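Local atomic coordinates of Cys-Gly metallodipeptidase DUG1 (Saccharomyces cerevisiae, PDB entry 4G1P), a protein that hydrolyses the dipeptide Cys-Gly in a metal-dependent reaction and, as the catalytic component of a larger complex, takes part in breaking down glutathione. Residues A[18-23]-A[123-128]; A[388-393]-A[428-433]; A[396-401]-A[469-474]; A[444-449]-A[453-458]. All coordinates share one frame; numbering follows the deposited sequence.

Contact 1: residues A[18-23]-A[123-128]; sequences QFFSRL and IDEAKG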
loop_
_atom_site.group_PDB
_atom_site.type_symbol
_atom_site.label_atom_id
_atom_site.label_comp_id
_atom_site.label_asym_id
_atom_site.label_seq_id
_atom_site.Cartn_x
_atom_site.Cartn_y
_atom_site.Cartn_z
ATOM N N GLN A 18 -37.182 -14.694 -8.925
ATOM C CA GLN A 18 -36.214 -15.091 -9.932
ATOM C C GLN A 18 -35.203 -13.981 -10.172
ATOM O O GLN A 18 -34.029 -14.257 -10.417
ATOM C CB GLN A 18 -36.809 -15.642 -11.248
ATOM C CG GLN A 18 -38.294 -15.422 -11.519
ATOM C CD GLN A 18 -39.198 -16.323 -10.686
ATOM O OE1 GLN A 18 -39.794 -15.882 -9.697
ATOM N NE2 GLN A 18 -39.313 -17.584 -11.089
ATOM N N PHE A 19 -35.643 -12.731 -10.058
ATOM C CA PHE A 19 -34.732 -11.606 -10.214
ATOM C C PHE A 19 -33.647 -11.654 -9.137
ATOM O O PHE A 19 -32.472 -11.432 -9.428
ATOM C CB PHE A 19 -35.466 -10.262 -10.149
ATOM C CG PHE A 19 -36.477 -10.055 -11.245
ATOM C CD1 PHE A 19 -36.427 -10.798 -12.413
ATOM C CD2 PHE A 19 -37.478 -9.117 -11.104
ATOM C CE1 PHE A 19 -37.353 -10.621 -13.403
ATOM C CE2 PHE A 19 -38.400 -8.928 -12.094
ATOM C CZ PHE A 19 -38.335 -9.680 -13.251
ATOM N N PHE A 20 -34.059 -11.941 -7.905
ATOM C CA PHE A 20 -33.155 -12.026 -6.771
ATOM C C PHE A 20 -32.173 -13.147 -7.021
ATOM O O PHE A 20 -30.968 -13.017 -6.802
ATOM C CB PHE A 20 -33.926 -12.338 -5.489
ATOM C CG PHE A 20 -34.630 -11.156 -4.883
ATOM C CD1 PHE A 20 -34.159 -9.868 -5.071
ATOM C CD2 PHE A 20 -35.771 -11.337 -4.102
ATOM C CE1 PHE A 20 -34.828 -8.781 -4.491
ATOM C CE2 PHE A 20 -36.442 -10.257 -3.522
ATOM C CZ PHE A 20 -35.973 -8.985 -3.714
ATOM N N SER A 21 -32.708 -14.265 -7.479
ATOM C CA SER A 21 -31.892 -15.426 -7.717
ATOM C C SER A 21 -30.844 -15.117 -8.783
ATOM O O SER A 21 -29.646 -15.380 -8.606
ATOM C CB SER A 21 -32.776 -16.589 -8.141
ATOM O OG SER A 21 -31.989 -17.729 -8.414
ATOM N N ARG A 22 -31.298 -14.548 -9.889
ATOM C CA ARG A 22 -30.401 -14.181 -10.965
ATOM C C ARG A 22 -29.317 -13.233 -10.452
ATOM O O ARG A 22 -28.139 -13.406 -10.759
ATOM C CB ARG A 22 -31.187 -13.545 -12.101
ATOM C CG ARG A 22 -30.324 -12.798 -13.082
ATOM C CD ARG A 22 -31.171 -12.140 -14.154
ATOM N NE ARG A 22 -31.644 -13.110 -15.135
ATOM C CZ ARG A 22 -32.760 -12.982 -15.839
ATOM N NH1 ARG A 22 -33.541 -11.920 -15.684
ATOM N NH2 ARG A 22 -33.089 -13.923 -16.706
ATOM N N LEU A 23 -29.714 -12.260 -9.641
ATOM C CA LEU A 23 -28.783 -11.256 -9.155
ATOM C C LEU A 23 -27.786 -11.866 -8.158
ATOM O O LEU A 23 -26.653 -11.426 -8.054
ATOM C CB LEU A 23 -29.542 -10.087 -8.542
ATOM C CG LEU A 23 -28.711 -8.940 -7.984
ATOM C CD1 LEU A 23 -27.844 -8.334 -9.060
ATOM C CD2 LEU A 23 -29.617 -7.891 -7.374
ATOM N N ILE A 123 -29.517 -10.430 0.919
ATOM C CA ILE A 123 -30.776 -9.772 0.590
ATOM C C ILE A 123 -31.676 -9.717 1.816
ATOM O O ILE A 123 -32.107 -10.744 2.308
ATOM C CB ILE A 123 -31.532 -10.541 -0.518
ATOM C CG1 ILE A 123 -30.706 -10.574 -1.799
ATOM C CG2 ILE A 123 -32.923 -9.934 -0.751
ATOM C CD1 ILE A 123 -31.453 -11.093 -3.003
ATOM N N ASP A 124 -31.963 -8.520 2.305
ATOM C CA ASP A 124 -32.804 -8.371 3.486
ATOM C C ASP A 124 -34.090 -7.644 3.111
ATOM O O ASP A 124 -34.115 -6.414 3.054
ATOM C CB ASP A 124 -32.054 -7.595 4.574
ATOM C CG ASP A 124 -32.863 -7.432 5.860
ATOM O OD1 ASP A 124 -34.059 -7.801 5.895
ATOM O OD2 ASP A 124 -32.291 -6.923 6.851
ATOM N N GLU A 125 -35.153 -8.414 2.882
ATOM C CA GLU A 125 -36.443 -7.868 2.488
ATOM C C GLU A 125 -37.118 -7.102 3.628
ATOM O O GLU A 125 -38.016 -6.293 3.395
ATOM C CB GLU A 125 -37.362 -8.970 1.949
ATOM C CG GLU A 125 -36.908 -9.519 0.611
ATOM C CD GLU A 125 -37.914 -10.467 -0.020
ATOM O OE1 GLU A 125 -37.828 -11.686 0.240
ATOM O OE2 GLU A 125 -38.780 -10.000 -0.801
ATOM N N ALA A 126 -36.678 -7.342 4.859
ATOM C CA ALA A 126 -37.228 -6.610 5.992
ATOM C C ALA A 126 -36.694 -5.177 6.041
ATOM O O ALA A 126 -37.458 -4.232 6.227
ATOM C CB ALA A 126 -36.944 -7.334 7.280
ATOM N N LYS A 127 -35.387 -5.001 5.880
ATOM C CA LYS A 127 -34.853 -3.649 5.791
ATOM C C LYS A 127 -35.017 -3.112 4.380
ATOM O O LYS A 127 -34.968 -1.904 4.165
ATOM C CB LYS A 127 -33.383 -3.594 6.186
ATOM C CG LYS A 127 -33.108 -3.886 7.627
ATOM C CD LYS A 127 -31.636 -3.637 7.920
ATOM C CE LYS A 127 -31.220 -4.140 9.298
ATOM N NZ LYS A 127 -29.823 -4.656 9.249
ATOM N N GLY A 128 -35.191 -4.018 3.419
ATOM C CA GLY A 128 -35.272 -3.645 2.021
ATOM C C GLY A 128 -33.949 -3.215 1.413
ATOM O O GLY A 128 -33.887 -2.210 0.701
#
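Where Phe20 meets Ile123 and Glu125, the chain turns around Asp124 OD1, an oxygen that receives two backbone N-H groups: one from Lys127 N at 3.1 Å, coming from above the carboxylate plane, and a weak one from Ala126 N. This Asx motif lies in the turn that carries Glu125, whose side chain points toward the helix. Across the contact, all the touching on the helix side is done by Phe20. Ile123 CG2 sits almost squarely over the face of the phenyl ring, 4.3 Å from its centroid and 7° off the ring normal, a CH-pi contact, while Ile123 CD1 lies beside the base of the ring, 3.6 Å from Phe20 CD1. The segments belong to helix 16-28 and to the hairpin of strands 122-124 and 129-131, part of a small three-stranded antiparallel sheet, and Met130 and Ile458 also touch the Phe20 side chain. Glu125 arrives from a different direction: its extended chain brings OE2 to the ring edge, 3.6 Å from Phe20 CE2, with the carboxylate turned 74° from the ring plane. An acidic oxygen there faces the positive rim of the ring and is probably mildly favourable. Further along the helix, Arg22 pairs with Asp150 of helix 135-154.

Contact 2: residues A[388-393]-A[428-433]; sequences AYWVSD and TFQDAL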
loop_
_atom_site.group_PDB
_atom_site.type_symbol
_atom_site.label_atom_id
_atom_site.label_comp_id
_atom_site.label_asym_id
_atom_site.label_seq_id
_atom_site.Cartn_x
_atom_site.Cartn_y
_atom_site.Cartn_z
ATOM N N ALA A 388 -13.936 11.051 -21.231
ATOM C CA ALA A 388 -14.429 12.388 -21.546
ATOM C C ALA A 388 -15.560 12.819 -20.644
ATOM O O ALA A 388 -16.304 11.989 -20.137
ATOM C CB ALA A 388 -14.868 12.461 -22.973
ATOM N N TYR A 389 -15.681 14.124 -20.438
ATOM C CA TYR A 389 -16.872 14.667 -19.808
ATOM C C TYR A 389 -18.008 14.703 -20.825
ATOM O O TYR A 389 -17.784 14.538 -22.027
ATOM C CB TYR A 389 -16.604 16.060 -19.243
ATOM C CG TYR A 389 -16.150 17.086 -20.255
ATOM C CD1 TYR A 389 -17.065 17.716 -21.098
ATOM C CD2 TYR A 389 -14.818 17.454 -20.349
ATOM C CE1 TYR A 389 -16.667 18.656 -22.009
ATOM C CE2 TYR A 389 -14.406 18.403 -21.262
ATOM C CZ TYR A 389 -15.338 18.997 -22.086
ATOM O OH TYR A 389 -14.941 19.937 -22.999
ATOM N N TRP A 390 -19.229 14.923 -20.359
ATOM C CA TRP A 390 -20.367 14.893 -21.257
ATOM C C TRP A 390 -21.454 15.787 -20.713
ATOM O O TRP A 390 -21.751 15.754 -19.522
ATOM C CB TRP A 390 -20.872 13.461 -21.417
ATOM C CG TRP A 390 -22.178 13.314 -22.149
ATOM C CD1 TRP A 390 -22.371 13.337 -23.506
ATOM C CD2 TRP A 390 -23.471 13.078 -21.568
ATOM N NE1 TRP A 390 -23.705 13.144 -23.804
ATOM C CE2 TRP A 390 -24.401 12.985 -22.635
ATOM C CE3 TRP A 390 -23.935 12.946 -20.254
ATOM C CZ2 TRP A 390 -25.766 12.761 -22.424
ATOM C CZ3 TRP A 390 -25.284 12.731 -20.045
ATOM C CH2 TRP A 390 -26.190 12.639 -21.129
ATOM N N VAL A 391 -22.020 16.620 -21.575
ATOM C CA VAL A 391 -23.114 17.473 -21.167
ATOM C C VAL A 391 -24.155 17.433 -22.268
ATOM O O VAL A 391 -23.832 17.518 -23.452
ATOM C CB VAL A 391 -22.694 18.946 -20.942
ATOM C CG1 VAL A 391 -23.759 19.672 -20.155
ATOM C CG2 VAL A 391 -21.388 19.047 -20.212
ATOM N N SER A 392 -25.413 17.302 -21.873
ATOM C CA SER A 392 -26.486 17.289 -22.838
ATOM C C SER A 392 -27.648 18.116 -22.350
ATOM O O SER A 392 -27.741 18.443 -21.167
ATOM C CB SER A 392 -26.949 15.865 -23.096
ATOM O OG SER A 392 -28.332 15.862 -23.390
ATOM N N ASP A 393 -28.534 18.451 -23.279
ATOM C CA ASP A 393 -29.744 19.187 -22.963
ATOM C C ASP A 393 -30.807 18.178 -22.600
ATOM O O ASP A 393 -31.144 17.314 -23.407
ATOM C CB ASP A 393 -30.189 20.025 -24.167
ATOM C CG ASP A 393 -31.691 20.319 -24.162
ATOM O OD1 ASP A 393 -32.465 19.453 -24.640
ATOM O OD2 ASP A 393 -32.094 21.413 -23.692
ATOM N N THR A 428 -18.780 8.856 -26.612
ATOM C CA THR A 428 -18.549 8.035 -27.791
ATOM C C THR A 428 -19.863 7.494 -28.347
ATOM O O THR A 428 -20.036 7.419 -29.555
ATOM C CB THR A 428 -17.558 6.886 -27.522
ATOM O OG1 THR A 428 -16.272 7.429 -27.215
ATOM C CG2 THR A 428 -17.413 6.006 -28.744
ATOM N N PHE A 429 -20.808 7.140 -27.483
ATOM C CA PHE A 429 -22.106 6.699 -27.997
ATOM C C PHE A 429 -22.804 7.829 -28.744
ATOM O O PHE A 429 -23.283 7.655 -29.880
ATOM C CB PHE A 429 -22.999 6.149 -26.889
ATOM C CG PHE A 429 -22.717 4.708 -26.548
ATOM C CD1 PHE A 429 -22.850 3.719 -27.507
ATOM C CD2 PHE A 429 -22.336 4.337 -25.264
ATOM C CE1 PHE A 429 -22.591 2.391 -27.189
ATOM C CE2 PHE A 429 -22.089 3.011 -24.950
ATOM C CZ PHE A 429 -22.210 2.045 -25.911
ATOM N N GLN A 430 -22.832 8.995 -28.113
ATOM C CA GLN A 430 -23.531 10.130 -28.685
ATOM C C GLN A 430 -22.986 10.500 -30.048
ATOM O O GLN A 430 -23.730 10.562 -31.005
ATOM C CB GLN A 430 -23.441 11.327 -27.765
ATOM C CG GLN A 430 -24.012 12.571 -28.365
ATOM C CD GLN A 430 -23.851 13.744 -27.437
ATOM O OE1 GLN A 430 -24.691 13.971 -26.567
ATOM N NE2 GLN A 430 -22.759 14.493 -27.602
ATOM N N ASP A 431 -21.680 10.710 -30.132
ATOM C CA ASP A 431 -21.045 11.148 -31.367
ATOM C C ASP A 431 -20.971 10.077 -32.453
ATOM O O ASP A 431 -21.300 10.347 -33.606
ATOM C CB ASP A 431 -19.648 11.691 -31.080
ATOM C CG ASP A 431 -19.677 13.008 -30.319
ATOM O OD1 ASP A 431 -20.787 13.497 -29.984
ATOM O OD2 ASP A 431 -18.583 13.550 -30.047
ATOM N N ALA A 432 -20.541 8.870 -32.097
ATOM C CA ALA A 432 -20.365 7.816 -33.086
ATOM C C ALA A 432 -21.682 7.360 -33.704
ATOM O O ALA A 432 -21.736 7.033 -34.891
ATOM C CB ALA A 432 -19.632 6.629 -32.481
ATOM N N LEU A 433 -22.739 7.323 -32.900
ATOM C CA LEU A 433 -24.012 6.807 -33.371
ATOM C C LEU A 433 -24.926 7.947 -33.794
ATOM O O LEU A 433 -25.938 7.731 -34.468
ATOM C CB LEU A 433 -24.692 5.955 -32.291
ATOM C CG LEU A 433 -23.976 4.699 -31.781
ATOM C CD1 LEU A 433 -24.931 3.828 -30.962
ATOM C CD2 LEU A 433 -23.301 3.893 -32.915
#
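Trp390 gives its indole N-H to the side-chain amide of Gln430, with NE1 3.0 Å from OE1 and an N-H...O angle of 155°. The oxygen lies near the indole plane at the ring edge, but the donor stands above the carbonyl plane of the amide, well off a lone-pair direction; the two flat groups are turned 52° against each other. Gln430 reaches the indole by leaving its helix fully extended, with CG opposite the backbone N (chi1 174°) and the next bond straight as well. Its amide is then held at its other end: Gln430 NE2 donates to Asp431 OD1 at 3.2 Å, nearly linear and in the amide plane, so the two bonds together set which way the amide faces. The close packing is on the indole side, where Trp390 is buried against Thr426, Leu427, Val437 and Leu439. Gln430, by contrast, is partly exposed, and Asp431 lies at the surface, so the polar end of the contact borders solvent. Strand 378-391, bonded through Trp390 to Leu215, belongs to the mixed sheet that probably forms the core of the lid domain in this M20 peptidase. The indole fits between the end of that strand, helix 426-433 and strand 437-439, an outermost strand, within this chain, of the six-stranded sheet.

Contact 3: residues A[396-401]-A[469-474]; sequences NAQFTA and AAYLQY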
loop_
_atom_site.group_PDB
_atom_site.type_symbol
_atom_site.label_atom_id
_atom_site.label_comp_id
_atom_site.label_asym_id
_atom_site.label_seq_id
_atom_site.Cartn_x
_atom_site.Cartn_y
_atom_site.Cartn_z
ATOM N N ASN A 396 -34.904 16.645 -24.770
ATOM C CA ASN A 396 -35.226 15.671 -25.818
ATOM C C ASN A 396 -36.069 14.442 -25.459
ATOM O O ASN A 396 -36.178 14.039 -24.294
ATOM C CB ASN A 396 -33.958 14.921 -26.242
ATOM C CG ASN A 396 -33.268 14.249 -25.068
ATOM O OD1 ASN A 396 -33.809 13.331 -24.447
ATOM N ND2 ASN A 396 -32.077 14.722 -24.747
ATOM N N ALA A 397 -36.634 13.840 -26.499
ATOM C CA ALA A 397 -37.641 12.792 -26.390
ATOM C C ALA A 397 -37.375 11.856 -25.210
ATOM O O ALA A 397 -38.283 11.547 -24.441
ATOM C CB ALA A 397 -37.719 12.001 -27.700
ATOM N N GLN A 398 -36.120 11.426 -25.065
ATOM C CA GLN A 398 -35.762 10.426 -24.053
ATOM C C GLN A 398 -36.016 10.886 -22.629
ATOM O O GLN A 398 -36.618 10.159 -21.845
ATOM C CB GLN A 398 -34.310 9.966 -24.206
ATOM C CG GLN A 398 -34.103 8.923 -25.297
ATOM C CD GLN A 398 -32.896 8.051 -25.023
ATOM O OE1 GLN A 398 -32.948 7.149 -24.187
ATOM N NE2 GLN A 398 -31.797 8.327 -25.709
ATOM N N PHE A 399 -35.564 12.091 -22.302
ATOM C CA PHE A 399 -35.772 12.647 -20.967
ATOM C C PHE A 399 -37.259 12.867 -20.675
ATOM O O PHE A 399 -37.721 12.663 -19.561
ATOM C CB PHE A 399 -34.973 13.948 -20.783
ATOM C CG PHE A 399 -33.507 13.732 -20.500
ATOM C CD1 PHE A 399 -33.068 13.455 -19.217
ATOM C CD2 PHE A 399 -32.572 13.818 -21.510
ATOM C CE1 PHE A 399 -31.714 13.249 -18.944
ATOM C CE2 PHE A 399 -31.217 13.632 -21.251
ATOM C CZ PHE A 399 -30.790 13.339 -19.959
ATOM N N THR A 400 -38.011 13.272 -21.688
ATOM C CA THR A 400 -39.444 13.435 -21.523
ATOM C C THR A 400 -40.083 12.100 -21.201
ATOM O O THR A 400 -40.815 11.966 -20.223
ATOM C CB THR A 400 -40.071 13.998 -22.787
ATOM O OG1 THR A 400 -39.390 15.207 -23.146
ATOM C CG2 THR A 400 -41.530 14.279 -22.557
ATOM N N ALA A 401 -39.782 11.108 -22.027
ATOM C CA ALA A 401 -40.228 9.741 -21.781
ATOM C C ALA A 401 -39.827 9.276 -20.377
ATOM O O ALA A 401 -40.661 8.753 -19.628
ATOM C CB ALA A 401 -39.671 8.797 -22.840
ATOM N N ALA A 469 -39.221 0.109 -17.453
ATOM C CA ALA A 469 -40.309 -0.405 -18.275
ATOM C C ALA A 469 -41.174 0.721 -18.856
ATOM O O ALA A 469 -41.505 0.722 -20.040
ATOM C CB ALA A 469 -41.162 -1.362 -17.467
ATOM N N ALA A 470 -41.543 1.685 -18.026
ATOM C CA ALA A 470 -42.419 2.742 -18.502
ATOM C C ALA A 470 -41.673 3.631 -19.483
ATOM O O ALA A 470 -42.233 4.074 -20.489
ATOM C CB ALA A 470 -42.973 3.553 -17.354
ATOM N N TYR A 471 -40.400 3.869 -19.193
ATOM C CA TYR A 471 -39.568 4.660 -20.090
ATOM C C TYR A 471 -39.496 4.063 -21.498
ATOM O O TYR A 471 -39.694 4.779 -22.472
ATOM C CB TYR A 471 -38.169 4.880 -19.508
ATOM C CG TYR A 471 -37.118 4.953 -20.563
ATOM C CD1 TYR A 471 -36.935 6.103 -21.305
ATOM C CD2 TYR A 471 -36.316 3.860 -20.839
ATOM C CE1 TYR A 471 -35.977 6.161 -22.288
ATOM C CE2 TYR A 471 -35.364 3.910 -21.812
ATOM C CZ TYR A 471 -35.194 5.063 -22.531
ATOM O OH TYR A 471 -34.239 5.111 -23.507
ATOM N N LEU A 472 -39.228 2.768 -21.619
ATOM C CA LEU A 472 -39.239 2.144 -22.943
ATOM C C LEU A 472 -40.621 2.278 -23.603
ATOM O O LEU A 472 -40.734 2.530 -24.797
ATOM C CB LEU A 472 -38.808 0.670 -22.885
ATOM C CG LEU A 472 -37.353 0.374 -22.486
ATOM C CD1 LEU A 472 -37.130 -1.110 -22.266
ATOM C CD2 LEU A 472 -36.381 0.883 -23.531
ATOM N N GLN A 473 -41.668 2.113 -22.810
ATOM C CA GLN A 473 -43.013 2.200 -23.325
ATOM C C GLN A 473 -43.313 3.608 -23.829
ATOM O O GLN A 473 -43.777 3.789 -24.965
ATOM C CB GLN A 473 -44.019 1.800 -22.248
ATOM C CG GLN A 473 -45.464 1.870 -22.718
ATOM C CD GLN A 473 -45.724 0.987 -23.926
ATOM O OE1 GLN A 473 -45.430 -0.205 -23.912
ATOM N NE2 GLN A 473 -46.270 1.571 -24.978
ATOM N N TYR A 474 -43.047 4.606 -22.992
ATOM C CA TYR A 474 -43.361 5.976 -23.363
ATOM C C TYR A 474 -42.515 6.446 -24.532
ATOM O O TYR A 474 -43.016 7.119 -25.440
ATOM C CB TYR A 474 -43.184 6.924 -22.193
ATOM C CG TYR A 474 -44.241 6.786 -21.141
ATOM C CD1 TYR A 474 -45.498 6.277 -21.449
ATOM C CD2 TYR A 474 -43.982 7.149 -19.829
ATOM C CE1 TYR A 474 -46.476 6.143 -20.465
ATOM C CE2 TYR A 474 -44.941 7.022 -18.846
ATOM C CZ TYR A 474 -46.184 6.522 -19.164
ATOM O OH TYR A 474 -47.122 6.396 -18.164
#
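The amide of Gln398 and the phenol of Tyr471 lie nearly coplanar, their planes 28° apart, and meet edge on: Tyr471 OH donates to Gln398 OE1 at 2.5 Å, approaching at a C=O...O angle of 143° from a position tilted out of the carbonyl plane. Gln398 sends its amide across from the first turn of its helix, its chain extended beyond CG, and NE2 is tied in turn to Val196 O and Ser436 OG, which fixes how the amide is rotated. Asn396, the N-cap residue, accepts Phe399 N through OD1 at 3.0 Å. Helix 397-410 packs on helix 458-477, the axes of the short pieces 397-401 and 469-474 approaching to 9.0 Å with 131° between their N-to-C directions. Leu438 of strand 437-439 touches both Gln398 and Tyr471. A phenylalanine in place of Tyr471 would probably keep the ring packing but leave Gln398 OE1 without this donor inside a buried interface. One turn on, Ala401 is small enough to let the helices draw together, its CB lying 4.0 Å from Tyr474 CB and 4.1 Å from Tyr471 CD1. The end of Tyr474 leads away from residues 396-401, its side chain touching Lys404 and Leu408, and its ring edge meets the backbone, CD2 being 3.7 Å from Ala401 O.

Contact 4: residues A[444-449]-A[453-458]; sequences RGDDGA and NEKLDI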
loop_
_atom_site.group_PDB
_atom_site.type_symbol
_atom_site.label_atom_id
_atom_site.label_comp_id
_atom_site.label_asym_id
_atom_site.label_seq_id
_atom_site.Cartn_x
_atom_site.Cartn_y
_atom_site.Cartn_z
ATOM N N ARG A 444 -29.315 4.991 -5.038
ATOM C CA ARG A 444 -29.200 6.225 -4.271
ATOM C C ARG A 444 -27.750 6.660 -4.154
ATOM O O ARG A 444 -26.838 5.886 -4.432
ATOM C CB ARG A 444 -29.802 6.047 -2.883
ATOM C CG ARG A 444 -31.150 5.354 -2.892
ATOM C CD ARG A 444 -31.785 5.427 -1.531
ATOM N NE ARG A 444 -33.043 4.689 -1.471
ATOM C CZ ARG A 444 -33.691 4.427 -0.340
ATOM N NH1 ARG A 444 -33.190 4.844 0.822
ATOM N NH2 ARG A 444 -34.830 3.742 -0.365
ATOM N N GLY A 445 -27.539 7.904 -3.736
ATOM C CA GLY A 445 -26.202 8.469 -3.695
ATOM C C GLY A 445 -25.380 8.012 -2.508
ATOM O O GLY A 445 -24.235 8.432 -2.348
ATOM N N ASP A 446 -25.969 7.172 -1.661
ATOM C CA ASP A 446 -25.262 6.637 -0.507
ATOM C C ASP A 446 -25.113 5.126 -0.613
ATOM O O ASP A 446 -25.004 4.432 0.391
ATOM C CB ASP A 446 -25.966 7.026 0.796
ATOM C CG ASP A 446 -27.292 6.290 1.012
ATOM O OD1 ASP A 446 -27.817 5.669 0.068
ATOM O OD2 ASP A 446 -27.822 6.354 2.143
ATOM N N ASP A 447 -25.121 4.626 -1.838
ATOM C CA ASP A 447 -25.064 3.194 -2.078
ATOM C C ASP A 447 -23.682 2.605 -1.747
ATOM O O ASP A 447 -23.524 1.401 -1.582
ATOM C CB ASP A 447 -25.496 2.890 -3.525
ATOM C CG ASP A 447 -27.011 2.895 -3.689
ATOM O OD1 ASP A 447 -27.699 3.293 -2.736
ATOM O OD2 ASP A 447 -27.524 2.500 -4.757
ATOM N N GLY A 448 -22.683 3.469 -1.637
ATOM C CA GLY A 448 -21.355 3.033 -1.272
ATOM C C GLY A 448 -20.566 2.441 -2.427
ATOM O O GLY A 448 -19.711 1.590 -2.208
ATOM N N ALA A 449 -20.835 2.873 -3.655
ATOM C CA ALA A 449 -20.025 2.405 -4.773
ATOM C C ALA A 449 -18.545 2.726 -4.531
ATOM O O ALA A 449 -18.208 3.801 -4.034
ATOM C CB ALA A 449 -20.504 3.008 -6.081
ATOM N N ASN A 453 -19.436 -2.150 2.035
ATOM C CA ASN A 453 -20.867 -2.324 2.260
ATOM C C ASN A 453 -21.736 -1.732 1.148
ATOM O O ASN A 453 -22.764 -1.129 1.430
ATOM C CB ASN A 453 -21.290 -1.731 3.617
ATOM C CG ASN A 453 -20.569 -2.375 4.798
ATOM O OD1 ASN A 453 -20.453 -3.595 4.883
ATOM N ND2 ASN A 453 -20.085 -1.549 5.715
ATOM N N GLU A 454 -21.314 -1.896 -0.105
ATOM C CA GLU A 454 -22.089 -1.419 -1.244
ATOM C C GLU A 454 -23.485 -2.035 -1.209
ATOM O O GLU A 454 -23.643 -3.258 -1.115
ATOM C CB GLU A 454 -21.396 -1.775 -2.559
ATOM C CG GLU A 454 -22.017 -1.122 -3.786
ATOM C CD GLU A 454 -21.498 -1.696 -5.094
ATOM O OE1 GLU A 454 -20.298 -2.024 -5.158
ATOM O OE2 GLU A 454 -22.288 -1.833 -6.059
ATOM N N LYS A 455 -24.495 -1.181 -1.271
ATOM C CA LYS A 455 -25.874 -1.614 -1.109
ATOM C C LYS A 455 -26.732 -1.120 -2.266
ATOM O O LYS A 455 -26.382 -0.161 -2.958
ATOM C CB LYS A 455 -26.446 -1.058 0.189
ATOM C CG LYS A 455 -27.346 0.175 -0.013
ATOM C CD LYS A 455 -26.882 1.346 0.843
ATOM C CE LYS A 455 -27.942 2.435 0.957
ATOM N NZ LYS A 455 -28.258 3.075 -0.342
ATOM N N LEU A 456 -27.851 -1.799 -2.474
ATOM C CA LEU A 456 -28.890 -1.330 -3.373
ATOM C C LEU A 456 -30.196 -1.497 -2.624
ATOM O O LEU A 456 -30.514 -2.596 -2.184
ATOM C CB LEU A 456 -28.921 -2.135 -4.672
ATOM C CG LEU A 456 -29.951 -1.617 -5.695
ATOM C CD1 LEU A 456 -29.741 -0.140 -5.940
ATOM C CD2 LEU A 456 -29.893 -2.393 -7.020
ATOM N N ASP A 457 -30.936 -0.409 -2.442
ATOM C CA ASP A 457 -32.222 -0.508 -1.776
ATOM C C ASP A 457 -33.189 -1.202 -2.716
ATOM O O ASP A 457 -33.213 -0.915 -3.910
ATOM C CB ASP A 457 -32.738 0.871 -1.385
ATOM C CG ASP A 457 -31.808 1.588 -0.427
ATOM O OD1 ASP A 457 -31.877 1.332 0.797
ATOM O OD2 ASP A 457 -30.998 2.409 -0.908
ATOM N N ILE A 458 -33.964 -2.141 -2.179
ATOM C CA ILE A 458 -34.904 -2.912 -2.986
ATOM C C ILE A 458 -35.948 -1.991 -3.630
ATOM O O ILE A 458 -36.423 -2.255 -4.739
ATOM C CB ILE A 458 -35.571 -4.048 -2.166
ATOM C CG1 ILE A 458 -34.502 -4.984 -1.608
ATOM C CG2 ILE A 458 -36.513 -4.852 -3.018
ATOM C CD1 ILE A 458 -35.049 -6.170 -0.844
#
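Three carboxylates converge on the ammonium group of Lys455. Lys455 NZ forms salt bridges with Asp446 OD1 at 2.7 Å, from above the carboxylate plane, and with Asp457 OD2 at 2.9 Å, on the syn side; a third, with Asp447 OD1, has a modelled length too short to be read closely at this resolution. Bends at chi2 and chi4 curl the lysine chain back over the turn. A leucine in its place would probably leave the three carboxylates without their shared positive charge, free to push apart and disturb the type I turn of residues 444-447. Arg444 joins the network differently: Asp457 stacks on one face of its guanidinium, the two planes 17° apart, with OD2 3.1 Å from NE. No N-H points at that oxygen, so the attraction there is of charge alone, and NE and NH2 bond instead to Asn460 OD1 and Ser459 OG. Between the backbones, Lys455 N donates to Asp447 O at 2.8 Å, and Glu454 CA makes a CH...O contact with the same oxygen at 3.2 Å. Farther out, Leu456 CD1 rests 3.6 Å from Asp447 OD2, an oxygen also bonded to Thr136 OG1. Gly448, with a positive phi, passes close to Glu454, which bonds Gly134 N and Arg133 and, through OE2, the backbone N of the zinc ligand Asp137. Opposite charges thus fix the loop that leads through Ala449 into zinc-binding His450, consistent with a second-shell part in shaping the metal site.

Contacts 1 and 4 meet on the same small antiparallel sheet: Gly128 O lies 2.9 Å from Ile458 N, a probable hydrogen bond, and Ile458 also packs on Glu125. Contacts 2 and 3 cross along the chain, strand 378-391 leading into helix 397-410, and touch where Ser392 OG comes 4.2 Å from Phe399 CE2. Helix 458-477 starts at the end of contact 4 and carries one side of contact 3; the centres of contacts 3 and 4 are about 25 Å apart. Contact 4 borders the active site, the side chain of Ala449 lying about 6 Å from a zinc ion and from the bound glycine; in contact 2, the side chain of Trp390 is about 12 Å from the bound glycine and cysteine. Contacts 1 and 3 lie away from the site.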